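Local coordinates for protein putative streptothricin acetyltransferase (Bacillus anthracis, PDB 3PP9) that binds acetyl coenzyme A and probably transfers its acetyl group to streptothricin-type antibiotics, as a putative acetyltransferase of the GNAT family, at residues L165-L170 and E176-W181; I77-L82 and K126-E131; P135-E140 and C155-G160; I106-K111 and L115-R120. All blocks are in the same frame, centred on the assembly; numbering follows the deposited sequence. Where two conformers were deposited one is given.

The four contacts tie a GNAT fold together around one mixed sheet. Along the chain, contact 4 is nested inside the loop that contact 2 closes, contact 3 follows, and contact 1 comes last. Contacts 2 and 4 both use helix 117-131, their centres about 14 Å apart, and meet where Ala81 packs on Val117. Contact 3 meets contact 2 through Ile137, which packs on Lys126 and Ala129, and touches contact 1 through Tyr167 and Glu140. Contacts 1 and 2 lie on opposite sides of the chain's centre, about 27 Å apart between centres. Contacts 3 and 4 reach acetyl coenzyme A and contacts 1 and 3 the second subunit, so one sheet serves both cofactor binding and the dimer.

Contact 1 (L165-L170 and E176-W181); sequences LVYKGL and EVAIYW
Tyr167, on the 3-10 turn 166-169, brings its ring against the start of strand 178-184, with Ala178 N at the ring's edge, in plane. Apolar packing comes first: ring atom CE2 lies 3.8 Å from Ala178 CB, and the same methyl meets Val166 CG1 at 3.9 Å, so one small side chain receives two neighbours from the turn. The torsion of Val166 (chi1 69°) sets CG1 between its backbone N and carbonyl carbon, where it faces Ala178. In one of two conformers, the Glu176 side chain crosses the tyrosine at about a right angle, and OE1 packs within 3.4 Å of Tyr167 CD1.

The polar link is a water that bridges the backbones, accepting from Tyr167 N at 3.0 Å and donating to Glu176 O at 2.8 Å.

Beyond the two segments, Leu165 N and Val166 N are hydrogen-bonded to Asp163 and Tyr167 OH to Glu140, and the tyrosine ring meets Trp97 of the second subunit edge-to-face. No direct hydrogen bond joins the segments. Between them, packing and one water make the link, while the tyrosine hydroxyl, held from strand 136-142, probably limits how its ring can swing.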
# COMPACT_ATOMS: atom_id res chain seq x y z
N LEU A 165 10.12 -3.89 -4.85
CA LEU A 165 9.62 -5.12 -5.41
C LEU A 165 8.16 -5.15 -5.81
O LEU A 165 7.76 -6.02 -6.58
CB LEU A 165 9.87 -6.27 -4.42
CG LEU A 165 11.35 -6.56 -4.09
CD1 LEU A 165 11.49 -7.72 -3.10
CD2 LEU A 165 12.15 -6.88 -5.33
N VAL A 166 7.37 -4.20 -5.33
CA VAL A 166 5.92 -4.26 -5.63
C VAL A 166 5.65 -4.31 -7.15
O VAL A 166 4.83 -5.10 -7.64
CB VAL A 166 5.13 -3.20 -4.88
CG1 VAL A 166 5.44 -1.78 -5.39
CG2 VAL A 166 3.61 -3.53 -4.95
N TYR A 167 6.40 -3.52 -7.91
CA TYR A 167 6.20 -3.51 -9.38
C TYR A 167 6.64 -4.76 -10.14
O TYR A 167 6.21 -4.97 -11.30
CB TYR A 167 6.78 -2.25 -10.02
CG TYR A 167 5.93 -1.04 -9.78
CD1 TYR A 167 4.77 -0.85 -10.53
CD2 TYR A 167 6.28 -0.06 -8.87
CE1 TYR A 167 3.97 0.25 -10.33
CE2 TYR A 167 5.47 1.06 -8.67
CZ TYR A 167 4.32 1.20 -9.40
OH TYR A 167 3.51 2.31 -9.23
N LYS A 168 7.47 -5.59 -9.52
CA LYS A 168 7.95 -6.83 -10.11
C LYS A 168 6.81 -7.78 -10.44
O LYS A 168 6.94 -8.63 -11.31
CB LYS A 168 8.85 -7.56 -9.10
CG LYS A 168 10.14 -6.86 -8.75
CD LYS A 168 11.08 -6.85 -9.95
CE LYS A 168 12.41 -6.21 -9.60
NZ LYS A 168 13.33 -6.31 -10.76
N GLY A 169 5.69 -7.63 -9.74
CA GLY A 169 4.54 -8.51 -9.95
C GLY A 169 3.94 -8.30 -11.33
O GLY A 169 3.34 -9.20 -11.89
N LEU A 170 4.08 -7.09 -11.85
CA LEU A 170 3.59 -6.79 -13.20
C LEU A 170 4.69 -7.14 -14.20
O LEU A 170 4.46 -7.91 -15.14
CB LEU A 170 3.18 -5.32 -13.32
CG LEU A 170 2.07 -4.83 -12.39
CD1 LEU A 170 1.79 -3.36 -12.65
CD2 LEU A 170 0.79 -5.64 -12.55
N GLU A 176 11.32 -0.58 -11.62
CA GLU A 176 10.48 0.53 -11.20
C GLU A 176 10.38 0.53 -9.67
O GLU A 176 10.24 -0.54 -9.08
CB GLU A 176 9.08 0.33 -11.80
CG GLU A 176 9.11 0.13 -13.30
CD GLU A 176 7.76 -0.20 -13.92
OE1 GLU A 176 6.80 -0.45 -13.17
OE2 GLU A 176 7.67 -0.22 -15.16
N VAL A 177 10.44 1.71 -9.04
CA VAL A 177 10.36 1.80 -7.58
C VAL A 177 9.17 2.67 -7.19
O VAL A 177 8.98 3.75 -7.76
CB VAL A 177 11.64 2.43 -6.98
CG1 VAL A 177 11.60 2.49 -5.45
CG2 VAL A 177 12.91 1.68 -7.46
N ALA A 178 8.36 2.20 -6.25
CA ALA A 178 7.23 2.97 -5.75
C ALA A 178 7.75 3.92 -4.68
O ALA A 178 8.56 3.52 -3.83
CB ALA A 178 6.18 2.04 -5.11
N ILE A 179 7.29 5.17 -4.72
CA ILE A 179 7.68 6.18 -3.75
C ILE A 179 6.40 6.70 -3.11
O ILE A 179 5.45 7.07 -3.80
CB ILE A 179 8.46 7.35 -4.37
CG1 ILE A 179 9.70 6.82 -5.10
CG2 ILE A 179 8.86 8.34 -3.29
CD1 ILE A 179 10.55 7.92 -5.75
N TYR A 180 6.38 6.72 -1.79
CA TYR A 180 5.19 7.18 -1.02
C TYR A 180 5.45 8.58 -0.42
O TYR A 180 6.41 8.77 0.32
CB TYR A 180 4.83 6.12 0.01
CG TYR A 180 4.61 4.80 -0.69
CD1 TYR A 180 3.39 4.48 -1.25
CD2 TYR A 180 5.66 3.90 -0.83
CE1 TYR A 180 3.22 3.25 -1.92
CE2 TYR A 180 5.49 2.70 -1.48
CZ TYR A 180 4.28 2.39 -2.03
OH TYR A 180 4.16 1.17 -2.67
N TRP A 181 4.59 9.53 -0.79
CA TRP A 181 4.73 10.93 -0.40
C TRP A 181 3.63 11.31 0.56
O TRP A 181 2.49 10.89 0.38
CB TRP A 181 4.65 11.84 -1.63
CG TRP A 181 5.77 11.70 -2.61
CD1 TRP A 181 5.87 10.81 -3.64
CD2 TRP A 181 6.93 12.54 -2.70
NE1 TRP A 181 7.03 11.03 -4.35
CE2 TRP A 181 7.70 12.09 -3.79
CE3 TRP A 181 7.40 13.62 -1.95
CZ2 TRP A 181 8.91 12.68 -4.14
CZ3 TRP A 181 8.59 14.21 -2.30
CH2 TRP A 181 9.34 13.73 -3.40
O HOH W 1 8.68 -1.76 -7.11

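Contact 2 (I77-L82 and K126-E131); sequences IIYIAL and KQWAKE
Ile77 presses its CG2 methyl onto the indole of Trp128, a CH-pi contact in which the carbon stands 3.5 Å from the centroid of the five-membered ring and only 14° off the ring normal. CG2 lies 3.4 Å from both CE2 and NE1 of Trp128. The other branch of Ile77 reaches the same ring, CD1 lying 3.7 Å from Trp128 CD1, so both arms of the isoleucine meet the pyrrole part of the indole. Tyr79, two residues along the strand, turns its edge toward the indole face in an offset edge-to-face pair, with centroids 5.9 Å apart and planes at 78°. Its hydroxyl approaches obliquely: OH is 3.4 Å from Trp128 CD1, and Tyr79 CE2 is 3.9 Å from Trp128 CB.

These residues join strand 76-83 to helix 117-131, which packs against the mixed sheet of the GNAT fold. With CG anti to the backbone N (chi1 180°), the indole of Trp128 extends from the helix to the strand.

Around these three side chains, Trp128 also packs on Leu93 of strand 86-95 and on Met134 beyond the helix. Leu93 touches Ile77 as well, and the backbones of Ile77 and Leu93 are hydrogen-bonded. Toward the start of the helix, Tyr79 leans on Gln124 and Ala81 on Val117.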
# COMPACT_ATOMS: atom_id res chain seq x y z
N ILE A 77 -14.05 11.54 -3.57
CA ILE A 77 -14.54 12.64 -4.37
C ILE A 77 -13.60 12.94 -5.50
O ILE A 77 -12.45 12.54 -5.47
CB ILE A 77 -14.61 13.92 -3.45
CG1 ILE A 77 -15.39 15.08 -4.06
CG2 ILE A 77 -13.21 14.40 -3.06
CD1 ILE A 77 -15.72 16.18 -2.99
N ILE A 78 -14.14 13.61 -6.52
CA ILE A 78 -13.34 14.12 -7.64
C ILE A 78 -13.58 15.63 -7.77
O ILE A 78 -14.73 16.10 -7.66
CB ILE A 78 -13.64 13.44 -8.99
CG1 ILE A 78 -13.12 12.01 -8.93
CG2 ILE A 78 -13.00 14.19 -10.14
CD1 ILE A 78 -13.44 11.14 -10.16
N TYR A 79 -12.49 16.39 -7.89
CA TYR A 79 -12.61 17.81 -8.17
C TYR A 79 -12.09 18.01 -9.58
O TYR A 79 -11.10 17.40 -9.96
CB TYR A 79 -11.82 18.69 -7.22
CG TYR A 79 -12.39 18.73 -5.83
CD1 TYR A 79 -13.44 19.58 -5.52
CD2 TYR A 79 -11.85 17.96 -4.82
CE1 TYR A 79 -13.97 19.63 -4.24
CE2 TYR A 79 -12.36 18.03 -3.54
CZ TYR A 79 -13.41 18.85 -3.26
OH TYR A 79 -13.92 18.91 -1.96
N ILE A 80 -12.79 18.84 -10.34
CA ILE A 80 -12.38 19.18 -11.70
C ILE A 80 -11.94 20.63 -11.80
O ILE A 80 -12.42 21.50 -11.07
CB ILE A 80 -13.51 18.92 -12.76
CG1 ILE A 80 -14.83 19.63 -12.39
CG2 ILE A 80 -13.74 17.42 -12.92
CD1 ILE A 80 -15.98 19.50 -13.44
N ALA A 81 -11.00 20.89 -12.70
CA ALA A 81 -10.51 22.21 -12.99
C ALA A 81 -11.13 22.66 -14.31
O ALA A 81 -10.95 22.01 -15.35
CB ALA A 81 -8.98 22.19 -13.12
N LEU A 82 -11.84 23.78 -14.29
CA LEU A 82 -12.51 24.33 -15.45
C LEU A 82 -11.89 25.65 -15.88
O LEU A 82 -11.75 26.57 -15.07
CB LEU A 82 -13.99 24.58 -15.12
CG LEU A 82 -14.80 23.31 -14.95
CD1 LEU A 82 -16.00 23.55 -14.03
CD2 LEU A 82 -15.23 22.81 -16.32
N LYS A 126 -6.59 19.56 -0.00
CA LYS A 126 -6.28 19.81 1.40
C LYS A 126 -7.53 20.26 2.13
O LYS A 126 -7.75 19.86 3.25
CB LYS A 126 -5.13 20.81 1.58
CG LYS A 126 -3.82 20.32 1.04
CD LYS A 126 -2.64 21.19 1.42
CE LYS A 126 -2.72 22.62 0.94
NZ LYS A 126 -1.48 23.37 1.35
N GLN A 127 -8.33 21.13 1.51
CA GLN A 127 -9.59 21.59 2.13
C GLN A 127 -10.52 20.40 2.40
O GLN A 127 -11.09 20.28 3.47
CB GLN A 127 -10.31 22.61 1.24
CG GLN A 127 -9.60 23.93 1.02
CD GLN A 127 -9.69 24.87 2.20
OE1 GLN A 127 -9.19 26.00 2.15
NE2 GLN A 127 -10.35 24.43 3.26
N TRP A 128 -10.65 19.53 1.41
CA TRP A 128 -11.51 18.35 1.55
C TRP A 128 -11.03 17.47 2.70
O TRP A 128 -11.82 17.03 3.54
CB TRP A 128 -11.53 17.57 0.24
CG TRP A 128 -12.38 16.34 0.28
CD1 TRP A 128 -13.74 16.28 0.12
CD2 TRP A 128 -11.93 14.98 0.43
NE1 TRP A 128 -14.17 14.97 0.20
CE2 TRP A 128 -13.08 14.16 0.36
CE3 TRP A 128 -10.68 14.38 0.56
CZ2 TRP A 128 -13.00 12.77 0.46
CZ3 TRP A 128 -10.61 13.02 0.68
CH2 TRP A 128 -11.77 12.22 0.61
N ALA A 129 -9.72 17.24 2.75
CA ALA A 129 -9.13 16.43 3.81
C ALA A 129 -9.45 17.03 5.16
O ALA A 129 -9.91 16.35 6.07
CB ALA A 129 -7.63 16.35 3.61
N LYS A 130 -9.23 18.33 5.29
CA LYS A 130 -9.51 18.98 6.59
C LYS A 130 -10.99 18.93 6.98
O LYS A 130 -11.33 18.69 8.15
CB LYS A 130 -8.96 20.40 6.59
CG LYS A 130 -7.45 20.45 6.47
CD LYS A 130 -6.93 21.87 6.36
CE LYS A 130 -5.43 21.90 6.13
NZ LYS A 130 -4.88 23.30 6.04
N GLU A 131 -11.87 19.13 6.00
CA GLU A 131 -13.32 19.08 6.24
C GLU A 131 -13.75 17.71 6.78
O GLU A 131 -14.71 17.61 7.57
CB GLU A 131 -14.09 19.44 4.97
CG GLU A 131 -14.01 20.92 4.63
CD GLU A 131 -14.66 21.30 3.31
OE1 GLU A 131 -15.06 20.40 2.53
OE2 GLU A 131 -14.74 22.52 3.04

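Contact 3 (P135-E140 and C155-G160); sequences PGIMLE and CGFVIG. With ACO (acetyl coenzyme *a), chain D.
Strand 136-142 borders the acetyl coenzyme A pocket of the GNAT fold, and the contact lies behind that pocket, where the chain leaves helix 146-154 for strand 158-163. Phe157 is the residue of the second segment that crosses to the strand. Its ring receives the Leu139 methyl CD1 obliquely, with CD1 3.4 Å from Phe157 CE2 and 3.6 Å from CD2. Leu139 reaches this position with CG lodged between its backbone N and carbonyl carbon (chi1 63°), a rotation that carries CD1 to the phenyl ring. Ile137 touches the same end of the ring more loosely, CG2 lying 4.2 Å from Phe157 CZ, while its carbonyl O is 3.6 Å from CE2.

The route into Phe157 is set by Gly156, whose positive phi (98°) ends helix 146-154 in a Schellman motif. A second aromatic, Tyr152 of that helix, meets the phenyl ring edge-to-face, and Ile103 of the neighbouring strand packs on both Ile137 and Leu139.

On the ligand side, Leu139 CB lies 3.9 Å from the acetyl methyl CH3, and the carbonyl O of Glu140 lies 3.5 Å from the same CH3. No hydrogen bond crosses between the segments. Leu139 thus divides its surface between the thioester's acetyl group and the phenyl ring; the strand itself is held by its sheet hydrogen bonds, while across this contact the support for Leu139 is apolar and largely non-directional.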
# COMPACT_ATOMS: atom_id res chain seq x y z
N PRO A 135 -5.89 13.96 8.88
CA PRO A 135 -4.69 14.66 9.32
C PRO A 135 -3.62 14.96 8.27
O PRO A 135 -2.60 15.57 8.62
CB PRO A 135 -4.15 13.73 10.41
CG PRO A 135 -4.52 12.37 9.94
CD PRO A 135 -5.89 12.54 9.29
N GLY A 136 -3.83 14.56 7.02
CA GLY A 136 -2.87 14.82 5.98
C GLY A 136 -3.32 14.22 4.67
O GLY A 136 -4.45 13.72 4.57
N ILE A 137 -2.44 14.29 3.68
CA ILE A 137 -2.71 13.76 2.36
C ILE A 137 -1.49 12.95 1.94
O ILE A 137 -0.37 13.29 2.30
CB ILE A 137 -2.87 14.84 1.30
CG1 ILE A 137 -3.90 15.88 1.68
CG2 ILE A 137 -3.20 14.21 -0.04
CD1 ILE A 137 -3.99 17.00 0.65
N MSE A 138 -1.70 11.88 1.20
CA MSE A 138 -0.59 11.04 0.74
C MSE A 138 -0.89 10.49 -0.63
O MSE A 138 -2.02 10.57 -1.12
CB MSE A 138 -0.38 9.87 1.67
CG MSE A 138 -1.60 9.00 1.76
SE MSE A 138 -1.44 7.47 2.93
CE MSE A 138 -0.39 6.28 1.99
N LEU A 139 0.15 9.92 -1.24
CA LEU A 139 -0.00 9.32 -2.56
C LEU A 139 1.22 8.48 -2.88
O LEU A 139 2.18 8.44 -2.12
CB LEU A 139 -0.21 10.41 -3.62
CG LEU A 139 0.84 11.49 -3.93
CD1 LEU A 139 1.05 12.45 -2.81
CD2 LEU A 139 2.17 10.93 -4.47
N GLU A 140 1.10 7.71 -3.96
CA GLU A 140 2.19 6.88 -4.46
C GLU A 140 2.45 7.31 -5.87
O GLU A 140 1.52 7.66 -6.61
CB GLU A 140 1.82 5.39 -4.47
CG GLU A 140 2.91 4.45 -5.03
CD GLU A 140 3.07 4.44 -6.57
OE1 GLU A 140 2.27 5.07 -7.30
OE2 GLU A 140 3.99 3.75 -7.05
N CYS A 155 4.87 21.27 -3.39
CA CYS A 155 3.62 21.36 -2.66
C CYS A 155 3.75 21.03 -1.16
O CYS A 155 2.76 21.06 -0.43
CB CYS A 155 2.54 20.48 -3.32
SG CYS A 155 1.99 21.06 -4.93
N GLY A 156 4.96 20.72 -0.72
CA GLY A 156 5.21 20.43 0.71
C GLY A 156 5.24 18.99 1.15
O GLY A 156 5.40 18.70 2.34
N PHE A 157 5.10 18.07 0.20
CA PHE A 157 5.14 16.66 0.50
C PHE A 157 6.57 16.19 0.74
O PHE A 157 7.53 16.75 0.20
CB PHE A 157 4.57 15.83 -0.66
CG PHE A 157 3.07 15.97 -0.85
CD1 PHE A 157 2.51 17.07 -1.50
CD2 PHE A 157 2.22 14.95 -0.45
CE1 PHE A 157 1.14 17.16 -1.70
CE2 PHE A 157 0.86 15.04 -0.65
CZ PHE A 157 0.30 16.14 -1.28
N VAL A 158 6.71 15.15 1.56
CA VAL A 158 8.00 14.54 1.86
C VAL A 158 7.89 13.04 1.62
O VAL A 158 6.81 12.46 1.70
CB VAL A 158 8.44 14.82 3.29
CG1 VAL A 158 8.58 16.32 3.51
CG2 VAL A 158 7.48 14.22 4.26
N ILE A 159 9.01 12.42 1.28
CA ILE A 159 9.02 10.98 1.06
C ILE A 159 9.02 10.24 2.40
O ILE A 159 9.88 10.49 3.25
CB ILE A 159 10.25 10.54 0.28
CG1 ILE A 159 10.25 11.20 -1.10
CG2 ILE A 159 10.23 9.02 0.13
CD1 ILE A 159 11.48 10.88 -1.92
N GLY A 160 8.04 9.35 2.57
CA GLY A 160 7.92 8.56 3.78
C GLY A 160 8.29 7.10 3.61
O GLY A 160 8.52 6.41 4.58
N1A ACO D . 9.48 19.71 -13.06
C2A ACO D . 9.81 20.47 -12.00
N3A ACO D . 8.91 21.16 -11.28
C4A ACO D . 7.59 21.10 -11.62
C5A ACO D . 7.18 20.30 -12.77
C6A ACO D . 8.22 19.59 -13.51
N6A ACO D . 7.87 18.84 -14.57
N7A ACO D . 5.85 20.42 -12.89
C8A ACO D . 5.44 21.24 -11.89
N9A ACO D . 6.48 21.63 -11.13
C1B ACO D . 6.45 22.57 -10.00
C2B ACO D . 6.19 23.96 -10.57
O2B ACO D . 7.36 24.65 -11.04
C3B ACO D . 5.52 24.68 -9.43
O3B ACO D . 6.51 25.22 -8.58
P3B ACO D . 6.39 26.67 -7.91
O7A ACO D . 5.16 26.58 -7.03
O8A ACO D . 6.24 27.59 -9.10
O9A ACO D . 7.70 26.78 -7.16
C4B ACO D . 4.77 23.57 -8.71
O4B ACO D . 5.40 22.33 -9.07
C5B ACO D . 3.30 23.56 -9.09
O5B ACO D . 3.19 23.16 -10.46
P1A ACO D . 1.80 23.30 -11.26
O1A ACO D . 2.00 24.21 -12.45
O2A ACO D . 0.75 23.64 -10.24
O3A ACO D . 1.63 21.77 -11.75
P2A ACO D . 0.79 21.26 -13.01
O4A ACO D . 1.78 21.16 -14.13
O5A ACO D . -0.48 22.05 -13.22
O6A ACO D . 0.32 19.79 -12.54
CBP ACO D . 0.86 17.45 -12.56
CCP ACO D . 1.24 18.83 -12.05
CDP ACO D . 1.77 16.42 -11.91
CEP ACO D . -0.60 17.16 -12.21
CAP ACO D . 1.02 17.40 -14.09
OAP ACO D . 2.43 17.45 -14.42
C9P ACO D . 0.46 16.16 -14.72
O9P ACO D . -0.72 16.03 -14.93
N8P ACO D . 1.31 15.18 -15.06
C7P ACO D . 0.88 13.95 -15.74
C6P ACO D . 0.04 13.04 -14.88
C5P ACO D . 0.81 12.69 -13.64
O5P ACO D . 2.00 12.42 -13.68
N4P ACO D . 0.15 12.69 -12.51
C3P ACO D . 0.74 12.36 -11.22
C2P ACO D . 0.79 10.84 -11.14
S1P ACO D . 0.95 10.26 -9.46
C ACO D . -0.62 10.41 -8.87
O ACO D . -1.51 10.85 -9.57
CH3 ACO D . -0.90 10.00 -7.47

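Contact 4 (I106-K111 and L115-R120); sequences ITVDKK and LGVGKR. With ACO (acetyl coenzyme *a), chain D.
The pyrophosphate-binding loop of the GNAT fold runs into helix 117-131 here, facing the end of strand 101-108. Across the two segments Val108 CG2 packs on Val117 CG1 at 3.8 Å and lies 3.7 Å from Gly118 N, while Ile106 CD1 reaches Gly118 O at 3.8 Å. Ile106 can do so because its CG1 is turned opposite the backbone N (chi1 179°) and the chain continues extended toward the helix.

Strand 101-108, this helix and strand 136-142 form a beta-alpha-beta unit; the first strand's end and the helix N-terminus hold the pantetheine and the diphosphate, while the acetyl group reaches strand 136-142. Ile106 N donates to the acetyl carbonyl O, and Ile106 O accepts from pantetheine N4P at 2.8 Å. Val108 N donates to O9P almost straight, at 172°. At the helix, Gly116 N, in the N-cap position, donates to O1A at 2.8 Å. Gly118 N donates to O5A, and Lys119 N donates to O2A. Lacking a side chain, Gly118 lets O6A of the cofactor pass close to the helix, whose N-terminus would be expected to favour the negative charge. Thr114 N and Asn145 ND2 add further hydrogen bonds to the cofactor.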
# COMPACT_ATOMS: atom_id res chain seq x y z
N ILE A 106 -3.97 12.59 -10.07
CA ILE A 106 -4.05 14.03 -10.30
C ILE A 106 -3.54 14.19 -11.72
O ILE A 106 -2.47 13.67 -12.07
CB ILE A 106 -3.34 14.93 -9.29
CG1 ILE A 106 -3.51 16.41 -9.70
CG2 ILE A 106 -1.83 14.58 -9.17
CD1 ILE A 106 -2.88 17.43 -8.75
N THR A 107 -4.33 14.85 -12.56
CA THR A 107 -3.94 15.07 -13.93
C THR A 107 -4.32 16.45 -14.41
O THR A 107 -5.43 16.91 -14.18
CB THR A 107 -4.62 14.08 -14.89
OG1 THR A 107 -4.13 12.75 -14.65
CG2 THR A 107 -4.32 14.43 -16.36
N VAL A 108 -3.37 17.11 -15.07
CA VAL A 108 -3.62 18.38 -15.73
C VAL A 108 -3.34 18.08 -17.22
O VAL A 108 -2.31 17.47 -17.57
CB VAL A 108 -2.76 19.53 -15.18
CG1 VAL A 108 -2.86 20.77 -16.09
CG2 VAL A 108 -3.19 19.87 -13.76
N ASP A 109 -4.26 18.47 -18.10
CA ASP A 109 -4.11 18.26 -19.54
C ASP A 109 -2.72 18.75 -19.94
O ASP A 109 -2.30 19.84 -19.54
CB ASP A 109 -5.22 19.05 -20.26
CG ASP A 109 -5.36 18.72 -21.76
OD1 ASP A 109 -4.99 17.63 -22.22
OD2 ASP A 109 -5.96 19.56 -22.47
N LYS A 110 -2.01 17.96 -20.73
CA LYS A 110 -0.63 18.27 -21.12
C LYS A 110 -0.38 19.70 -21.54
O LYS A 110 0.55 20.34 -21.04
CB LYS A 110 -0.13 17.30 -22.21
CG LYS A 110 1.36 17.43 -22.48
CD LYS A 110 1.89 16.35 -23.41
CE LYS A 110 1.40 16.53 -24.83
NZ LYS A 110 1.87 15.45 -25.75
N LYS A 111 -1.23 20.24 -22.40
CA LYS A 111 -0.98 21.58 -22.88
C LYS A 111 -1.05 22.69 -21.84
O LYS A 111 -0.51 23.75 -22.09
CB LYS A 111 -1.91 21.92 -24.06
CG LYS A 111 -3.33 22.21 -23.68
CD LYS A 111 -4.19 22.59 -24.89
CE LYS A 111 -4.49 21.42 -25.83
NZ LYS A 111 -5.39 20.43 -25.18
N LEU A 115 1.44 25.83 -15.24
CA LEU A 115 0.71 27.10 -15.13
C LEU A 115 -0.11 27.22 -13.83
O LEU A 115 -0.99 28.09 -13.72
CB LEU A 115 -0.20 27.29 -16.35
CG LEU A 115 0.56 27.37 -17.68
CD1 LEU A 115 -0.43 27.40 -18.86
CD2 LEU A 115 1.53 28.55 -17.74
N GLY A 116 0.22 26.39 -12.84
CA GLY A 116 -0.40 26.43 -11.52
C GLY A 116 -1.70 25.70 -11.26
O GLY A 116 -2.23 25.74 -10.14
N VAL A 117 -2.23 25.01 -12.26
CA VAL A 117 -3.49 24.30 -12.11
C VAL A 117 -3.38 23.16 -11.09
O VAL A 117 -4.24 22.98 -10.21
CB VAL A 117 -4.01 23.80 -13.47
CG1 VAL A 117 -5.31 23.02 -13.27
CG2 VAL A 117 -4.24 24.95 -14.41
N GLY A 118 -2.31 22.39 -11.18
CA GLY A 118 -2.08 21.28 -10.25
C GLY A 118 -2.04 21.75 -8.79
O GLY A 118 -2.63 21.12 -7.91
N LYS A 119 -1.32 22.84 -8.54
CA LYS A 119 -1.25 23.35 -7.17
C LYS A 119 -2.64 23.72 -6.64
O LYS A 119 -2.93 23.53 -5.45
CB LYS A 119 -0.33 24.57 -7.09
CG LYS A 119 -0.21 25.17 -5.70
CD LYS A 119 0.73 26.39 -5.67
CE LYS A 119 2.17 26.04 -6.01
NZ LYS A 119 3.08 27.22 -5.82
N ARG A 120 -3.49 24.28 -7.51
CA ARG A 120 -4.86 24.65 -7.12
C ARG A 120 -5.68 23.39 -6.80
O ARG A 120 -6.50 23.39 -5.90
CB ARG A 120 -5.54 25.49 -8.20
CG ARG A 120 -5.06 26.91 -8.33
CD ARG A 120 -5.66 27.78 -7.23
NE ARG A 120 -7.13 27.78 -7.33
CZ ARG A 120 -7.85 28.58 -8.11
NH1 ARG A 120 -7.27 29.51 -8.87
NH2 ARG A 120 -9.17 28.46 -8.12
N1A ACO D . 9.48 19.71 -13.06
C2A ACO D . 9.81 20.47 -12.00
N3A ACO D . 8.91 21.16 -11.28
C4A ACO D . 7.59 21.10 -11.62
C5A ACO D . 7.18 20.30 -12.77
C6A ACO D . 8.22 19.59 -13.51
N6A ACO D . 7.87 18.84 -14.57
N7A ACO D . 5.85 20.42 -12.89
C8A ACO D . 5.44 21.24 -11.89
N9A ACO D . 6.48 21.63 -11.13
C1B ACO D . 6.45 22.57 -10.00
C2B ACO D . 6.19 23.96 -10.57
O2B ACO D . 7.36 24.65 -11.04
C3B ACO D . 5.52 24.68 -9.43
O3B ACO D . 6.51 25.22 -8.58
P3B ACO D . 6.39 26.67 -7.91
O7A ACO D . 5.16 26.58 -7.03
O8A ACO D . 6.24 27.59 -9.10
O9A ACO D . 7.70 26.78 -7.16
C4B ACO D . 4.77 23.57 -8.71
O4B ACO D . 5.40 22.33 -9.07
C5B ACO D . 3.30 23.56 -9.09
O5B ACO D . 3.19 23.16 -10.46
P1A ACO D . 1.80 23.30 -11.26
O1A ACO D . 2.00 24.21 -12.45
O2A ACO D . 0.75 23.64 -10.24
O3A ACO D . 1.63 21.77 -11.75
P2A ACO D . 0.79 21.26 -13.01
O4A ACO D . 1.78 21.16 -14.13
O5A ACO D . -0.48 22.05 -13.22
O6A ACO D . 0.32 19.79 -12.54
CBP ACO D . 0.86 17.45 -12.56
CCP ACO D . 1.24 18.83 -12.05
CDP ACO D . 1.77 16.42 -11.91
CEP ACO D . -0.60 17.16 -12.21
CAP ACO D . 1.02 17.40 -14.09
OAP ACO D . 2.43 17.45 -14.42
C9P ACO D . 0.46 16.16 -14.72
O9P ACO D . -0.72 16.03 -14.93
N8P ACO D . 1.31 15.18 -15.06
C7P ACO D . 0.88 13.95 -15.74
C6P ACO D . 0.04 13.04 -14.88
C5P ACO D . 0.81 12.69 -13.64
O5P ACO D . 2.00 12.42 -13.68
N4P ACO D . 0.15 12.69 -12.51
C3P ACO D . 0.74 12.36 -11.22
C2P ACO D . 0.79 10.84 -11.14
S1P ACO D . 0.95 10.26 -9.46
C ACO D . -0.62 10.41 -8.87
O ACO D . -1.51 10.85 -9.57
CH3 ACO D . -0.90 10.00 -7.47